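Local coordinates for mucosa-associated lymphoid tissue lymphoma translocation protein 1 (Isoform 2) (Homo sapiens, PDB 3BFO) that probably acts as a paracaspase, a cysteine endopeptidase, and carries immunoglobulin-like domains, of which this is one, at residues A[8-13]-A[79-84]; A[36-41]-A[64-69]; A[20-25]-A[49-54]. All coordinates share one frame; numbering follows the deposited sequence. Where two conformers were deposited one is given.

Overall arrangement
The three contacts illustrate how an immunoglobulin-like sandwich is assembled. Contact 2 joins strands 34-39 and 63-70 in the middle of the five-stranded sheet, and contact 3 joins 21-28 and 51-54 in the opposing three-stranded sheet; both are regular antiparallel ladders with one buried and one more exposed face. Contact 1 lies nearer the surface, where the chain crosses from strand 5-8 of the smaller sheet to strand 13-15 of the larger and joins strand 75-85 in parallel, partly through side-chain polar groups. Ring stacking distinguishes contact 2; in contact 3 leucines pack on a single tyrosine ring. Leu23 of contact 3 meets Val81 of contact 1 and Tyr65 of contact 2, so all three share the interior.

Contact 1 of 3, residues A[8-13]-A[79-84]; sequences VEPTSQ and KKVEII
Val81 is wedged against the chain at Pro10, its CG1 methyl 3.4 Å from Pro10 O and 4.0 Å from Pro10 CG, in the buried part of this contact. With CG1 anti to the carbonyl carbon (chi1 -64°), that branch faces the proline while CG2 is directed to the interior, where Leu23 of the opposite sheet receives it. Further along, Ile83 lies beside Gln13, pointing the same way, and brings its terminal CD1 to 3.9 Å from Gln13 CB; the amide end of the glutamine turns off elsewhere. This is the sheet switch known from V- and I-type immunoglobulin domains: the first strand leaves one sheet at 5-8, passes through Pro10, and re-forms at 13-15 as a parallel neighbour of strand 75-85. Gln13 N gives its hydrogen to Glu82 O, and Ile84 N bonds almost straight (176°) to Gln13 O at 3.0 Å. One residue earlier a side chain takes over from the backbone, as Ser12 OG accepts from Glu82 N at 3.0 Å. Toward solvent the fit is slacker. Glu9, its chain bent at chi2, curls its carboxylate back so that OE1 receives Lys79 N at 2.9 Å from the syn side, 33° out of the carboxylate plane. Its other oxygen, OE2, meets Lys79 CD where the two chains cross, yet stays 4.5 Å from NZ, beyond salt-bridge distance.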
loop_
_atom_site.group_PDB
_atom_site.type_symbol
_atom_site.label_atom_id
_atom_site.label_comp_id
_atom_site.label_asym_id
_atom_site.label_seq_id
_atom_site.Cartn_x
_atom_site.Cartn_y
_atom_site.Cartn_z
ATOM N N VAL A 8 6.293 -7.266 -5.476
ATOM C CA VAL A 8 6.239 -5.872 -5.966
ATOM C C VAL A 8 6.018 -5.046 -4.716
ATOM O O VAL A 8 5.029 -5.224 -3.984
ATOM C CB VAL A 8 5.134 -5.596 -6.972
ATOM C CG1 VAL A 8 5.074 -4.092 -7.361
ATOM C CG2 VAL A 8 5.302 -6.444 -8.223
ATOM N N GLU A 9 7.001 -4.185 -4.433
ATOM C CA GLU A 9 7.027 -3.270 -3.321
ATOM C C GLU A 9 6.474 -1.898 -3.761
ATOM O O GLU A 9 6.745 -1.479 -4.888
ATOM C CB GLU A 9 8.429 -3.132 -2.713
ATOM C CG GLU A 9 8.866 -4.375 -2.001
ATOM C CD GLU A 9 8.303 -4.578 -0.570
ATOM O OE1 GLU A 9 7.476 -3.803 -0.099
ATOM O OE2 GLU A 9 8.751 -5.563 0.093
ATOM N N PRO A 10 5.748 -1.160 -2.877
ATOM C CA PRO A 10 5.313 0.182 -3.215
ATOM C C PRO A 10 6.540 1.098 -3.327
ATOM O O PRO A 10 7.616 0.771 -2.831
ATOM C CB PRO A 10 4.392 0.577 -2.047
ATOM C CG PRO A 10 4.851 -0.270 -0.890
ATOM C CD PRO A 10 5.357 -1.555 -1.515
ATOM N N THR A 11 6.307 2.243 -3.972
ATOM C CA THR A 11 7.297 3.286 -4.246
ATOM C C THR A 11 6.881 4.631 -3.612
ATOM O O THR A 11 5.719 5.026 -3.677
ATOM C CB THR A 11 7.486 3.543 -5.771
ATOM O OG1 THR A 11 7.734 2.288 -6.456
ATOM C CG2 THR A 11 8.702 4.448 -6.042
ATOM N N SER A 12 7.864 5.316 -2.993
ATOM C CA SER A 12 7.627 6.685 -2.528
ATOM C C SER A 12 7.426 7.594 -3.742
ATOM O O SER A 12 7.878 7.287 -4.860
ATOM C CB SER A 12 8.832 7.179 -1.726
ATOM O OG SER A 12 8.910 6.534 -0.459
ATOM N N GLN A 13 6.696 8.675 -3.512
ATOM C CA GLN A 13 6.341 9.610 -4.588
ATOM C C GLN A 13 6.383 11.003 -4.002
ATOM O O GLN A 13 6.045 11.239 -2.836
ATOM C CB GLN A 13 4.951 9.369 -5.163
ATOM C CG GLN A 13 4.687 7.996 -5.838
ATOM C CD GLN A 13 5.356 7.861 -7.166
ATOM O OE1 GLN A 13 5.808 8.844 -7.785
ATOM N NE2 GLN A 13 5.432 6.624 -7.656
ATOM N N LYS A 79 7.439 -2.692 2.529
ATOM C CA LYS A 79 8.206 -1.509 2.859
ATOM C C LYS A 79 7.249 -0.318 3.156
ATOM O O LYS A 79 6.154 -0.206 2.557
ATOM C CB LYS A 79 9.181 -1.134 1.725
ATOM C CG LYS A 79 10.579 -1.651 1.959
ATOM C CD LYS A 79 10.773 -3.130 1.707
ATOM C CE LYS A 79 11.849 -3.663 2.606
ATOM N NZ LYS A 79 12.770 -4.607 1.912
ATOM N N LYS A 80 7.717 0.572 4.061
ATOM C CA LYS A 80 7.023 1.805 4.341
ATOM C C LYS A 80 7.544 2.829 3.323
ATOM O O LYS A 80 8.749 3.000 3.104
ATOM C CB LYS A 80 7.244 2.314 5.764
ATOM C CG LYS A 80 6.249 1.862 6.865
ATOM C CD LYS A 80 6.566 2.587 8.221
ATOM C CE LYS A 80 5.400 2.372 9.183
ATOM N N VAL A 81 6.565 3.529 2.748
ATOM C CA VAL A 81 6.837 4.529 1.729
ATOM C C VAL A 81 6.171 5.812 2.129
ATOM O O VAL A 81 5.223 5.872 2.876
ATOM C CB VAL A 81 6.423 4.142 0.297
ATOM C CG1 VAL A 81 7.214 2.925 -0.218
ATOM C CG2 VAL A 81 4.951 3.957 0.187
ATOM N N GLU A 82 6.823 6.920 1.724
ATOM C CA GLU A 82 6.357 8.294 2.058
ATOM C C GLU A 82 5.806 8.952 0.784
ATOM O O GLU A 82 6.420 8.923 -0.290
ATOM C CB GLU A 82 7.469 9.144 2.735
ATOM C CG GLU A 82 7.766 8.685 4.220
ATOM C CD GLU A 82 8.930 9.449 4.911
ATOM O OE1 GLU A 82 10.064 9.255 4.411
ATOM O OE2 GLU A 82 8.723 10.166 5.950
ATOM N N ILE A 83 4.603 9.484 0.925
ATOM C CA ILE A 83 4.004 10.281 -0.123
ATOM C C ILE A 83 4.089 11.709 0.371
ATOM O O ILE A 83 3.546 12.075 1.435
ATOM C CB ILE A 83 2.537 9.858 -0.370
ATOM C CG1 ILE A 83 2.478 8.366 -0.760
ATOM C CG2 ILE A 83 1.911 10.767 -1.418
ATOM C CD1 ILE A 83 3.374 7.949 -1.940
ATOM N N ILE A 84 4.806 12.512 -0.411
ATOM C CA ILE A 84 5.012 13.928 -0.123
ATOM C C ILE A 84 4.205 14.745 -1.096
ATOM O O ILE A 84 4.216 14.478 -2.293
ATOM C CB ILE A 84 6.516 14.366 -0.266
ATOM C CG1 ILE A 84 7.357 13.631 0.764
ATOM C CG2 ILE A 84 6.665 15.890 -0.157
ATOM C CD1 ILE A 84 7.967 12.425 0.192
#

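Contact 2 of 3, residues A[36-41]-A[64-69]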
loop_
_atom_site.group_PDB
_atom_site.type_symbol
_atom_site.label_atom_id
_atom_site.label_comp_id
_atom_site.label_asym_id
_atom_site.label_seq_id
_atom_site.Cartn_x
_atom_site.Cartn_y
_atom_site.Cartn_z
ATOM N N GLN A 36 -4.053 -5.350 3.063
ATOM C CA GLN A 36 -4.740 -4.252 3.753
ATOM C C GLN A 36 -3.751 -3.079 3.837
ATOM O O GLN A 36 -2.669 -3.234 4.372
ATOM C CB GLN A 36 -5.175 -4.663 5.156
ATOM C CG GLN A 36 -5.774 -3.461 5.986
ATOM C CD GLN A 36 -7.026 -2.845 5.401
ATOM O OE1 GLN A 36 -8.050 -3.488 5.199
ATOM N NE2 GLN A 36 -6.936 -1.569 5.098
ATOM N N TRP A 37 -4.153 -1.931 3.279
ATOM C CA TRP A 37 -3.303 -0.762 3.301
ATOM C C TRP A 37 -3.487 0.051 4.570
ATOM O O TRP A 37 -4.568 0.109 5.163
ATOM C CB TRP A 37 -3.640 0.153 2.106
ATOM C CG TRP A 37 -3.113 -0.415 0.806
ATOM C CD1 TRP A 37 -3.775 -1.235 -0.060
ATOM C CD2 TRP A 37 -1.802 -0.256 0.287
ATOM N NE1 TRP A 37 -2.950 -1.578 -1.130
ATOM C CE2 TRP A 37 -1.735 -0.996 -0.913
ATOM C CE3 TRP A 37 -0.689 0.455 0.679
ATOM C CZ2 TRP A 37 -0.564 -1.054 -1.706
ATOM C CZ3 TRP A 37 0.467 0.377 -0.091
ATOM C CH2 TRP A 37 0.534 -0.376 -1.256
ATOM N N PHE A 38 -2.407 0.717 4.970
ATOM C CA PHE A 38 -2.368 1.561 6.151
ATOM C C PHE A 38 -1.753 2.884 5.783
ATOM O O PHE A 38 -0.883 2.964 4.930
ATOM C CB PHE A 38 -1.533 0.904 7.248
ATOM C CG PHE A 38 -2.195 -0.334 7.811
ATOM C CD1 PHE A 38 -2.978 -0.273 8.958
ATOM C CD2 PHE A 38 -2.075 -1.565 7.165
ATOM C CE1 PHE A 38 -3.663 -1.418 9.464
ATOM C CE2 PHE A 38 -2.735 -2.694 7.664
ATOM C CZ PHE A 38 -3.556 -2.622 8.793
ATOM N N LYS A 39 -2.255 3.939 6.402
ATOM C CA LYS A 39 -1.570 5.222 6.354
ATOM C C LYS A 39 -1.502 5.731 7.788
ATOM O O LYS A 39 -2.455 5.638 8.547
ATOM C CB LYS A 39 -2.308 6.230 5.493
ATOM C CG LYS A 39 -1.642 7.604 5.513
ATOM C CD LYS A 39 -2.425 8.678 4.762
ATOM C CE LYS A 39 -3.865 8.906 5.244
ATOM N NZ LYS A 39 -4.712 9.573 4.175
ATOM N N ASN A 40 -0.368 6.317 8.127
ATOM C CA ASN A 40 -0.171 6.952 9.474
ATOM C C ASN A 40 -0.791 6.083 10.573
ATOM O O ASN A 40 -1.577 6.576 11.438
ATOM C CB ASN A 40 -0.770 8.351 9.502
ATOM C CG ASN A 40 -0.129 9.290 8.505
ATOM O OD1 ASN A 40 0.979 9.055 8.050
ATOM N ND2 ASN A 40 -0.832 10.366 8.162
ATOM N N GLU A 41 -0.450 4.800 10.503
ATOM C CA GLU A 41 -0.735 3.775 11.534
ATOM C C GLU A 41 -2.184 3.333 11.589
ATOM O O GLU A 41 -2.568 2.543 12.464
ATOM C CB GLU A 41 -0.188 4.178 12.924
ATOM C CG GLU A 41 1.297 4.449 12.883
ATOM C CD GLU A 41 2.154 3.204 12.718
ATOM O OE1 GLU A 41 1.703 2.090 13.065
ATOM O OE2 GLU A 41 3.319 3.331 12.295
ATOM N N THR A 64 2.759 8.349 5.569
ATOM C CA THR A 64 3.601 7.192 5.473
ATOM C C THR A 64 2.648 6.015 5.280
ATOM O O THR A 64 1.735 5.872 6.096
ATOM C CB THR A 64 4.441 6.980 6.767
ATOM O OG1 THR A 64 5.227 8.147 6.973
ATOM C CG2 THR A 64 5.321 5.769 6.535
ATOM N N TYR A 65 2.864 5.222 4.219
ATOM C CA TYR A 65 1.932 4.112 3.859
ATOM C C TYR A 65 2.661 2.806 3.844
ATOM O O TYR A 65 3.852 2.730 3.586
ATOM C CB TYR A 65 1.383 4.319 2.456
ATOM C CG TYR A 65 0.467 5.530 2.251
ATOM C CD1 TYR A 65 -0.915 5.362 2.109
ATOM C CD2 TYR A 65 0.982 6.831 2.201
ATOM C CE1 TYR A 65 -1.773 6.434 1.896
ATOM C CE2 TYR A 65 0.109 7.909 1.989
ATOM C CZ TYR A 65 -1.224 7.702 1.825
ATOM O OH TYR A 65 -2.077 8.747 1.575
ATOM N N TRP A 66 1.907 1.738 4.070
ATOM C CA TRP A 66 2.420 0.387 3.869
ATOM C C TRP A 66 1.216 -0.545 3.746
ATOM O O TRP A 66 0.088 -0.154 4.011
ATOM C CB TRP A 66 3.298 -0.063 5.028
ATOM C CG TRP A 66 2.647 0.213 6.290
ATOM C CD1 TRP A 66 2.540 1.456 6.957
ATOM C CD2 TRP A 66 2.165 -0.744 7.160
ATOM N NE1 TRP A 66 1.893 1.277 8.140
ATOM C CE2 TRP A 66 1.637 -0.071 8.286
ATOM C CE3 TRP A 66 2.000 -2.129 7.067
ATOM C CZ2 TRP A 66 0.990 -0.771 9.360
ATOM C CZ3 TRP A 66 1.370 -2.803 8.122
ATOM C CH2 TRP A 66 0.887 -2.128 9.258
ATOM N N CYS A 67 1.514 -1.754 3.296
ATOM C CA CYS A 67 0.492 -2.762 3.085
ATOM C C CYS A 67 0.835 -3.984 3.899
ATOM O O CYS A 67 1.960 -4.467 3.826
ATOM C CB CYS A 67 0.416 -3.083 1.587
ATOM S SG CYS A 67 -0.957 -4.117 1.117
ATOM N N HIS A 68 -0.144 -4.485 4.645
ATOM C CA HIS A 68 -0.002 -5.776 5.320
ATOM C C HIS A 68 -0.512 -6.854 4.397
ATOM O O HIS A 68 -1.627 -6.759 3.876
ATOM C CB HIS A 68 -0.792 -5.788 6.634
ATOM C CG HIS A 68 -0.582 -7.033 7.419
ATOM N ND1 HIS A 68 0.631 -7.359 7.972
ATOM C CD2 HIS A 68 -1.410 -8.064 7.714
ATOM C CE1 HIS A 68 0.540 -8.504 8.626
ATOM N NE2 HIS A 68 -0.678 -8.981 8.451
ATOM N N VAL A 69 0.326 -7.864 4.167
ATOM C CA VAL A 69 0.010 -8.932 3.229
ATOM C C VAL A 69 -0.020 -10.231 4.007
ATOM O O VAL A 69 0.868 -10.506 4.796
ATOM C CB VAL A 69 1.051 -9.000 2.103
ATOM C CG1 VAL A 69 0.648 -10.006 1.082
ATOM C CG2 VAL A 69 1.194 -7.634 1.436
HETATM O O HOH W 1 -4.811 8.622 1.494
#
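Trp66 O takes a hydrogen bond of 2.8 Å from Phe38 N, and Trp37 adds a weaker CA-H contact to the same oxygen. Beyond the strand the ladder is closed by a side chain: Asn40 N bonds to Thr64 O, and Thr64 N returns to Asn40 OD1 at 3.1 Å. On the outer face the Phe38 ring and the six-membered ring of Trp66 form an offset stack, centroids 4.4 Å apart and planes at 10°. Phe38 CB also lies over the Trp66 indole, 3.5 Å from CE2. With chi1 at 48°, Trp66 holds its CG between the backbone N and the carbonyl carbon, turning the indole across Phe38. The inner face carries the immunoglobulin signature of tryptophan, cysteine and tyrosine. Cys67 covers one face of Trp37, CB 3.6 Å from the centroid of the six-membered ring and SG above the five-membered ring, while Trp37 NE1 bonds to Lys49 O. Tyr65 OH makes a tyrosine corner with His61 O. Lys39, modelled in two conformers, is less certain: in the one given CG lies over the Tyr65 ring, 3.8 Å from its centroid, and NZ reaches a water that also donates to Tyr65 OH.

Contact 3 of 3, residues A[20-25]-A[49-54]; sequences TLVLQC and KKLYMV
Strands 21-24 and 51-54 run antiparallel, their axes 4.7 Å apart at the closest and 173° between directions, and five backbone hydrogen bonds join the two segments. The Leu23 and Tyr52 pair exchanges two of these, each 2.8 Å between N and O, with Leu23 N pointing almost straight at Tyr52 O (176°). Leu21 and Val54 repeat the pattern, and Cys25 N extends the ladder to Lys50 O. Where Lys50 turns into the strand, its CB and CG pack on Cys25 O, CB at 3.3 Å, before the extended chain leads away. On the buried face, Leu23 stands beside Tyr52, pointing the same way, and sets CD1 at the ring edge 4.1 Å from Tyr52 CD2. Leu21 reaches the same ring obliquely, its CD2 4.0 Å from Tyr52 CE2, while its CB meets Val54 CB. The other face is more open to solvent. There Gln24 runs out fully extended, CG opposite the backbone N (chi1 -173°), and Leu51 CD2 lies alongside its stem, 3.6 Å from Gln24 CG. Shortening Gln24 to an alanine here would probably leave Leu51 CD2 without its cover beyond CB and set that methyl end free to turn. Val22 and Met53 also share this face, but each was deposited in two conformers and their detailed fit is doubtful. As usual in an immunoglobulin sandwich, the buried face is turned to the other sheet: Leu23 meets Tyr65, Trp37, Val81 and Ile83, and Leu21 meets Tyr65 and Ile83. Cys25 touches Cys67 of strand 63-70, the position of the classical disulfide, yet Cys25 SG and Cys67 SG are 4.4 Å apart, too far to be bonded, so strands 21-28 and 63-70 are joined there by packing.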
loop_
_atom_site.group_PDB
_atom_site.type_symbol
_atom_site.label_atom_id
_atom_site.label_comp_id
_atom_site.label_asym_id
_atom_site.label_seq_id
_atom_site.Cartn_x
_atom_site.Cartn_y
_atom_site.Cartn_z
ATOM N N THR A 20 -2.080 12.222 -9.257
ATOM C CA THR A 20 -2.638 10.959 -8.863
ATOM C C THR A 20 -1.675 10.219 -7.947
ATOM O O THR A 20 -0.466 10.145 -8.211
ATOM C CB THR A 20 -2.953 10.109 -10.115
ATOM O OG1 THR A 20 -3.946 10.815 -10.892
ATOM C CG2 THR A 20 -3.472 8.733 -9.751
ATOM N N LEU A 21 -2.205 9.654 -6.867
ATOM C CA LEU A 21 -1.455 8.741 -6.037
ATOM C C LEU A 21 -1.738 7.324 -6.456
ATOM O O LEU A 21 -2.880 6.929 -6.478
ATOM C CB LEU A 21 -1.859 8.959 -4.575
ATOM C CG LEU A 21 -1.233 7.964 -3.605
ATOM C CD1 LEU A 21 0.295 7.891 -3.733
ATOM C CD2 LEU A 21 -1.695 8.322 -2.164
ATOM N N VAL A 22 -0.683 6.572 -6.766
ATOM C CA VAL A 22 -0.819 5.141 -7.092
ATOM C C VAL A 22 0.201 4.344 -6.291
ATOM O O VAL A 22 1.380 4.524 -6.500
ATOM C CB VAL A 22 -0.564 4.905 -8.598
ATOM C CG1 VAL A 22 -0.540 3.442 -8.927
ATOM C CG2 VAL A 22 -1.632 5.584 -9.409
ATOM N N LEU A 23 -0.249 3.486 -5.360
ATOM C CA LEU A 23 0.611 2.599 -4.593
ATOM C C LEU A 23 0.242 1.177 -4.952
ATOM O O LEU A 23 -0.920 0.848 -5.134
ATOM C CB LEU A 23 0.424 2.865 -3.089
ATOM C CG LEU A 23 1.007 4.168 -2.593
ATOM C CD1 LEU A 23 0.529 4.463 -1.164
ATOM C CD2 LEU A 23 2.519 4.135 -2.628
ATOM N N GLN A 24 1.252 0.319 -5.070
ATOM C CA GLN A 24 1.014 -1.055 -5.443
ATOM C C GLN A 24 1.850 -1.985 -4.567
ATOM O O GLN A 24 3.032 -1.701 -4.310
ATOM C CB GLN A 24 1.384 -1.257 -6.918
ATOM C CG GLN A 24 0.993 -2.676 -7.469
ATOM C CD GLN A 24 1.089 -2.814 -9.006
ATOM O OE1 GLN A 24 1.830 -2.076 -9.625
ATOM N NE2 GLN A 24 0.343 -3.693 -9.587
ATOM N N CYS A 25 1.258 -3.106 -4.200
ATOM C CA CYS A 25 1.986 -4.177 -3.496
ATOM C C CYS A 25 1.428 -5.461 -4.050
ATOM O O CYS A 25 0.227 -5.642 -4.082
ATOM C CB CYS A 25 1.734 -4.021 -1.981
ATOM S SG CYS A 25 2.632 -5.309 -1.057
ATOM N N LYS A 49 -6.906 -4.127 -1.796
ATOM C CA LYS A 49 -6.455 -4.511 -3.126
ATOM C C LYS A 49 -4.962 -4.255 -3.290
ATOM O O LYS A 49 -4.379 -3.528 -2.501
ATOM C CB LYS A 49 -7.244 -3.747 -4.202
ATOM C CG LYS A 49 -8.707 -3.978 -4.175
ATOM C CD LYS A 49 -9.031 -5.437 -4.513
ATOM C CE LYS A 49 -10.540 -5.636 -4.680
ATOM N NZ LYS A 49 -11.068 -4.940 -5.897
ATOM N N LYS A 50 -4.369 -4.917 -4.294
ATOM C CA LYS A 50 -2.961 -4.727 -4.585
ATOM C C LYS A 50 -2.653 -3.258 -4.924
ATOM O O LYS A 50 -1.553 -2.783 -4.634
ATOM C CB LYS A 50 -2.552 -5.617 -5.769
ATOM C CG LYS A 50 -2.581 -7.081 -5.430
ATOM C CD LYS A 50 -2.372 -7.929 -6.696
ATOM C CE LYS A 50 -2.294 -9.428 -6.417
ATOM N NZ LYS A 50 -2.199 -10.201 -7.693
ATOM N N LEU A 51 -3.623 -2.552 -5.533
ATOM C CA LEU A 51 -3.483 -1.145 -5.834
ATOM C C LEU A 51 -4.247 -0.283 -4.849
ATOM O O LEU A 51 -5.391 -0.605 -4.493
ATOM C CB LEU A 51 -4.060 -0.845 -7.217
ATOM C CG LEU A 51 -3.272 -1.392 -8.368
ATOM C CD1 LEU A 51 -4.051 -1.104 -9.647
ATOM C CD2 LEU A 51 -1.882 -0.721 -8.447
ATOM N N TYR A 52 -3.641 0.815 -4.445
ATOM C CA TYR A 52 -4.342 1.879 -3.704
ATOM C C TYR A 52 -4.173 3.121 -4.565
ATOM O O TYR A 52 -3.043 3.512 -4.877
ATOM C CB TYR A 52 -3.751 2.099 -2.309
ATOM C CG TYR A 52 -4.324 3.303 -1.635
ATOM C CD1 TYR A 52 -5.674 3.363 -1.343
ATOM C CD2 TYR A 52 -3.575 4.415 -1.335
ATOM C CE1 TYR A 52 -6.252 4.488 -0.739
ATOM C CE2 TYR A 52 -4.109 5.526 -0.737
ATOM C CZ TYR A 52 -5.449 5.571 -0.430
ATOM O OH TYR A 52 -6.006 6.687 0.155
ATOM N N MET A 53 -5.279 3.747 -4.997
ATOM C CA MET A 53 -5.150 4.898 -5.917
ATOM C C MET A 53 -6.133 5.979 -5.564
ATOM O O MET A 53 -7.312 5.698 -5.411
ATOM C CB MET A 53 -5.424 4.488 -7.360
ATOM C CG MET A 53 -4.471 3.496 -7.871
ATOM S SD MET A 53 -4.978 2.860 -9.439
ATOM C CE MET A 53 -4.268 4.146 -10.451
ATOM N N VAL A 54 -5.603 7.198 -5.488
ATOM C CA VAL A 54 -6.348 8.415 -5.178
ATOM C C VAL A 54 -6.192 9.334 -6.390
ATOM O O VAL A 54 -5.093 9.758 -6.716
ATOM C CB VAL A 54 -5.812 9.130 -3.926
ATOM C CG1 VAL A 54 -6.540 10.466 -3.684
ATOM C CG2 VAL A 54 -5.874 8.229 -2.706
#